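Local coordinates for protein UspA1 (Moraxella catarrhalis, PDB 3NTN) that acts as a trimeric autotransporter adhesin on the outer membrane of Moraxella catarrhalis, engaging host fibronectin and the receptor CEACAM1, at residues B[67-72]-B[81-86]; B[73-78]-B[87-92]. One frame throughout, in Å; residues are numbered along the deposited sequence.

Contact 1: residues B[67-72]-B[81-86]; sequences NAVALG and NSVAIG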
loop_
_atom_site.group_PDB
_atom_site.type_symbol
_atom_site.label_atom_id
_atom_site.label_comp_id
_atom_site.label_asym_id
_atom_site.label_seq_id
_atom_site.Cartn_x
_atom_site.Cartn_y
_atom_site.Cartn_z
ATOM N N ASN B 67 -6.671 12.285 19.012
ATOM C CA ASN B 67 -5.638 11.290 18.594
ATOM C C ASN B 67 -4.962 11.565 17.242
ATOM O O ASN B 67 -4.235 10.728 16.727
ATOM C CB ASN B 67 -6.143 9.835 18.670
ATOM C CG ASN B 67 -6.969 9.575 19.919
ATOM O OD1 ASN B 67 -6.554 9.902 21.052
ATOM N ND2 ASN B 67 -8.150 8.985 19.729
ATOM N N ALA B 68 -5.161 12.765 16.714
ATOM C CA ALA B 68 -4.510 13.209 15.475
ATOM C C ALA B 68 -3.010 13.116 15.591
ATOM O O ALA B 68 -2.445 13.432 16.616
ATOM C CB ALA B 68 -4.952 14.680 15.105
ATOM N N VAL B 69 -2.369 12.687 14.506
ATOM C CA VAL B 69 -0.913 12.692 14.390
ATOM C C VAL B 69 -0.650 13.492 13.129
ATOM O O VAL B 69 -1.185 13.169 12.046
ATOM C CB VAL B 69 -0.327 11.247 14.274
ATOM C CG1 VAL B 69 1.181 11.273 13.924
ATOM C CG2 VAL B 69 -0.578 10.479 15.527
ATOM N N ALA B 70 0.134 14.565 13.255
ATOM C CA ALA B 70 0.412 15.435 12.112
ATOM C C ALA B 70 1.911 15.746 12.182
ATOM O O ALA B 70 2.387 16.482 13.068
ATOM C CB ALA B 70 -0.418 16.703 12.198
ATOM N N LEU B 71 2.668 15.175 11.269
ATOM C CA LEU B 71 4.104 15.179 11.446
ATOM C C LEU B 71 4.739 15.576 10.124
ATOM O O LEU B 71 4.597 14.856 9.149
ATOM C CB LEU B 71 4.530 13.783 11.930
ATOM C CG LEU B 71 5.979 13.318 12.100
ATOM C CD1 LEU B 71 6.822 14.292 12.913
ATOM C CD2 LEU B 71 6.006 11.894 12.740
ATOM N N GLY B 72 5.382 16.748 10.086
ATOM C CA GLY B 72 6.114 17.209 8.908
ATOM C C GLY B 72 5.809 18.670 8.662
ATOM O O GLY B 72 5.806 19.466 9.596
ATOM N N ASN B 81 -9.214 10.392 14.755
ATOM C CA ASN B 81 -8.455 9.140 14.579
ATOM C C ASN B 81 -7.763 9.088 13.214
ATOM O O ASN B 81 -7.716 8.061 12.544
ATOM C CB ASN B 81 -9.354 7.914 14.886
ATOM C CG ASN B 81 -9.833 7.894 16.363
ATOM O OD1 ASN B 81 -9.063 8.217 17.261
ATOM N ND2 ASN B 81 -11.098 7.518 16.611
ATOM N N SER B 82 -7.231 10.226 12.805
ATOM C CA SER B 82 -6.590 10.360 11.538
ATOM C C SER B 82 -5.146 10.684 11.754
ATOM O O SER B 82 -4.784 11.185 12.835
ATOM C CB SER B 82 -7.241 11.478 10.730
ATOM O OG SER B 82 -8.474 11.026 10.277
ATOM N N VAL B 83 -4.348 10.393 10.721
ATOM C CA VAL B 83 -2.884 10.576 10.711
ATOM C C VAL B 83 -2.486 11.259 9.394
ATOM O O VAL B 83 -3.011 10.913 8.352
ATOM C CB VAL B 83 -2.202 9.184 10.864
ATOM C CG1 VAL B 83 -0.659 9.232 10.626
ATOM C CG2 VAL B 83 -2.545 8.594 12.230
ATOM N N ALA B 84 -1.581 12.228 9.431
ATOM C CA ALA B 84 -0.921 12.705 8.210
ATOM C C ALA B 84 0.561 12.892 8.487
ATOM O O ALA B 84 0.944 13.693 9.354
ATOM C CB ALA B 84 -1.494 14.018 7.778
ATOM N N ILE B 85 1.411 12.217 7.703
ATOM C CA ILE B 85 2.827 12.361 7.852
ATOM C C ILE B 85 3.337 12.698 6.486
ATOM O O ILE B 85 3.005 12.003 5.520
ATOM C CB ILE B 85 3.457 11.072 8.393
ATOM C CG1 ILE B 85 2.878 10.756 9.790
ATOM C CG2 ILE B 85 5.061 11.157 8.453
ATOM C CD1 ILE B 85 3.262 9.356 10.292
ATOM N N GLY B 86 4.159 13.750 6.403
ATOM C CA GLY B 86 4.786 14.185 5.158
ATOM C C GLY B 86 4.543 15.679 5.031
ATOM O O GLY B 86 4.894 16.399 5.925
HETATM O O HOH W 1 -4.603 8.814 14.921
#
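Asn67 and Asn81 lie alongside each other, pointing the same way with their amide planes only 8° apart. Asn67 ND2 sends a nearly straight hydrogen bond to Asn81 OD1 (2.7 Å), while Asn67 OD1 takes one from Asn73 of the second subunit, which fixes the rotation of the Asn67 amide at both ends. In the backbone, Val69 N reaches Ser82 O at a longish 3.3 Å, whereas Leu71 N to Ala84 O and Gly86 N to Leu71 O are both 3.0 Å. A water bridges the carbonyls near the start, donating to Asn67 O (2.7 Å) and to Ser82 O. These in-register parallel strands, 69-71 and 83-85, are successive rungs of the left-handed beta-roll of a YadA-like head. Gly72 and Gly86, both at positive phi, turn the corner at the strand ends. The apolar groups sort by face. Val69, Leu71, Val83 and Ile85 look toward the other two subunits: Val83 CG2, beside its own backbone N, meets Val69 CB at 4.0 Å, and Ile85 CG1 lies 4.1 Å from Leu71 CB. Further out, Ile85 packs on Ile85 of the second subunit. Ala70 and Ala84 face inward, where Ala70 touches Ile77 and Ala84 touches Asn75.

Contact 2: residues B[73-78]-B[87-92]; sequences NKNTIE and SNNTVK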
loop_
_atom_site.group_PDB
_atom_site.type_symbol
_atom_site.label_atom_id
_atom_site.label_comp_id
_atom_site.label_asym_id
_atom_site.label_seq_id
_atom_site.Cartn_x
_atom_site.Cartn_y
_atom_site.Cartn_z
ATOM N N ASN B 73 5.497 19.024 7.419
ATOM C CA ASN B 73 5.140 20.383 7.069
ATOM C C ASN B 73 3.694 20.531 6.549
ATOM O O ASN B 73 3.323 19.950 5.520
ATOM C CB ASN B 73 6.098 20.902 6.026
ATOM C CG ASN B 73 6.008 22.460 5.855
ATOM O OD1 ASN B 73 4.922 23.028 5.722
ATOM N ND2 ASN B 73 7.151 23.126 5.893
ATOM N N LYS B 74 2.884 21.353 7.222
ATOM C CA LYS B 74 1.554 21.657 6.700
ATOM C C LYS B 74 0.652 20.404 6.604
ATOM O O LYS B 74 -0.032 20.217 5.618
ATOM C CB LYS B 74 1.608 22.346 5.318
ATOM C CG LYS B 74 1.335 23.859 5.280
ATOM C CD LYS B 74 2.157 24.520 4.123
ATOM C CE LYS B 74 2.512 26.000 4.382
ATOM N NZ LYS B 74 3.805 26.223 5.173
ATOM N N ASN B 75 0.666 19.576 7.640
ATOM C CA ASN B 75 -0.356 18.551 7.818
ATOM C C ASN B 75 -1.485 19.082 8.705
ATOM O O ASN B 75 -1.239 19.411 9.865
ATOM C CB ASN B 75 0.253 17.312 8.390
ATOM C CG ASN B 75 1.338 16.753 7.495
ATOM O OD1 ASN B 75 1.034 16.123 6.480
ATOM N ND2 ASN B 75 2.610 16.996 7.844
ATOM N N THR B 76 -2.686 19.221 8.148
ATOM C CA THR B 76 -3.869 19.661 8.889
ATOM C C THR B 76 -4.799 18.454 9.126
ATOM O O THR B 76 -5.315 17.879 8.161
ATOM C CB THR B 76 -4.654 20.706 8.106
ATOM O OG1 THR B 76 -3.795 21.811 7.704
ATOM C CG2 THR B 76 -5.867 21.211 8.941
ATOM N N ILE B 77 -5.033 18.107 10.396
ATOM C CA ILE B 77 -5.980 17.054 10.724
ATOM C C ILE B 77 -7.109 17.581 11.580
ATOM O O ILE B 77 -6.871 18.046 12.666
ATOM C CB ILE B 77 -5.335 15.927 11.485
ATOM C CG1 ILE B 77 -4.290 15.264 10.603
ATOM C CG2 ILE B 77 -6.355 14.899 11.782
ATOM C CD1 ILE B 77 -3.347 14.548 11.387
ATOM N N GLU B 78 -8.339 17.504 11.069
ATOM C CA GLU B 78 -9.490 18.007 11.774
ATOM C C GLU B 78 -10.542 16.886 11.859
ATOM O O GLU B 78 -11.665 17.137 12.183
ATOM C CB GLU B 78 -10.031 19.264 11.074
ATOM C CG GLU B 78 -9.234 20.579 11.317
ATOM C CD GLU B 78 -9.352 21.643 10.163
ATOM O OE1 GLU B 78 -9.947 21.357 9.070
ATOM O OE2 GLU B 78 -8.791 22.762 10.346
ATOM N N SER B 87 3.824 16.121 3.993
ATOM C CA SER B 87 3.803 17.538 3.556
ATOM C C SER B 87 2.526 17.966 2.861
ATOM O O SER B 87 2.040 17.250 2.007
ATOM C CB SER B 87 4.924 17.753 2.565
ATOM O OG SER B 87 5.903 18.510 3.185
ATOM N N ASN B 88 1.986 19.142 3.204
ATOM C CA ASN B 88 0.726 19.631 2.580
ATOM C C ASN B 88 -0.349 18.525 2.441
ATOM O O ASN B 88 -0.642 18.061 1.336
ATOM C CB ASN B 88 0.993 20.282 1.195
ATOM C CG ASN B 88 1.985 21.421 1.264
ATOM O OD1 ASN B 88 1.644 22.531 1.706
ATOM N ND2 ASN B 88 3.220 21.179 0.791
ATOM N N ASN B 89 -0.913 18.085 3.548
ATOM C CA ASN B 89 -1.984 17.099 3.542
ATOM C C ASN B 89 -3.092 17.690 4.445
ATOM O O ASN B 89 -2.785 18.474 5.351
ATOM C CB ASN B 89 -1.512 15.746 4.085
ATOM C CG ASN B 89 -0.305 15.171 3.310
ATOM O OD1 ASN B 89 -0.351 15.015 2.085
ATOM N ND2 ASN B 89 0.759 14.818 4.039
ATOM N N THR B 90 -4.358 17.386 4.161
ATOM C CA THR B 90 -5.469 17.896 4.960
ATOM C C THR B 90 -6.501 16.788 5.130
ATOM O O THR B 90 -6.860 16.172 4.135
ATOM C CB THR B 90 -6.178 19.077 4.284
ATOM O OG1 THR B 90 -5.245 20.150 4.045
ATOM C CG2 THR B 90 -7.387 19.574 5.145
ATOM N N VAL B 91 -6.967 16.563 6.382
ATOM C CA VAL B 91 -8.146 15.723 6.707
ATOM C C VAL B 91 -9.142 16.639 7.391
ATOM O O VAL B 91 -8.827 17.237 8.393
ATOM C CB VAL B 91 -7.777 14.489 7.659
ATOM C CG1 VAL B 91 -9.041 13.614 8.059
ATOM C CG2 VAL B 91 -6.723 13.608 7.026
ATOM N N LYS B 92 -10.345 16.761 6.849
ATOM C CA LYS B 92 -11.317 17.746 7.320
ATOM C C LYS B 92 -12.231 17.069 8.330
ATOM O O LYS B 92 -12.269 15.851 8.412
ATOM C CB LYS B 92 -12.158 18.288 6.148
ATOM C CG LYS B 92 -11.457 19.195 5.142
ATOM C CD LYS B 92 -12.451 19.850 4.187
ATOM C CE LYS B 92 -11.755 20.812 3.233
ATOM N NZ LYS B 92 -12.714 21.526 2.338
HETATM O O HOH W 2 -2.500 21.517 5.345
#
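Lys74 O is gripped twice: Asn89 N donates to it at 3.1 Å, tilted from the carbonyl plane, and a water donates at 2.8 Å. That water also sits 2.7 Å from Thr76 OG1 and makes a weak, longer bond with Thr90 OG1, so it links the two threonines on the solvent side of the sheet. Each threonine has OG1 anti to its carbonyl carbon (chi1 -53° in Thr76, -58° in Thr90), which sets both hydroxyls facing the same water. Inside the roll the polar theme continues. Asn75 and Asn89 stand side by side, and Asn89 ND2 gives a hydrogen bond to Asn75 OD1 (2.8 Å), nearly end-on to the carbonyl although the two amides are turned 33° apart. Asn89 ND2 also donates to Gly102 O, and Asn89 OD1 is held by Thr105 OG1. This is an asparagine ladder like those inside the turns of parallel beta-helices. Around it strands 75-77 and 89-91 pair in parallel: Asn88 N to Asn73 O and Val91 N to Thr76 O are both 2.8 Å, and Glu78 N to Val91 O is 2.7 Å. Farther along the inner face, Ile77 CG2 approaches Val91 CB at 4.4 Å, next to Ala84 and Ile100. At the outer corner the Lys74 chain runs alongside Asn88, its CD close to Asn88 OD1. Buried amides paired with one another and with backbone carbonyls mean that hydrogen bonds hold this corner of the coil, while Ile77 and Val91 fill the interior farther along the strands.

In the fold
Contacts 1 and 2 are two faces of the same pair of coils: strand 69-71 runs on through the corner into 75-77, and 83-85 into 89-91, with the contact centres about 8 Å apart. Gly86 O ties them together, probably accepting hydrogen bonds from Asn75 ND2 (3.0 Å) and Asn73 N (3.1 Å), so the second coil's corner is fastened to the first coil's. At the other end of the interior, Ser82 OG packs 3.5 Å from Val91 CG1. The contacts also meet between chains, since 67-72 of one subunit bonds 73-78 of its neighbour. The nickel site, His216 and His220, belongs to the far end of the stalk, well away from both.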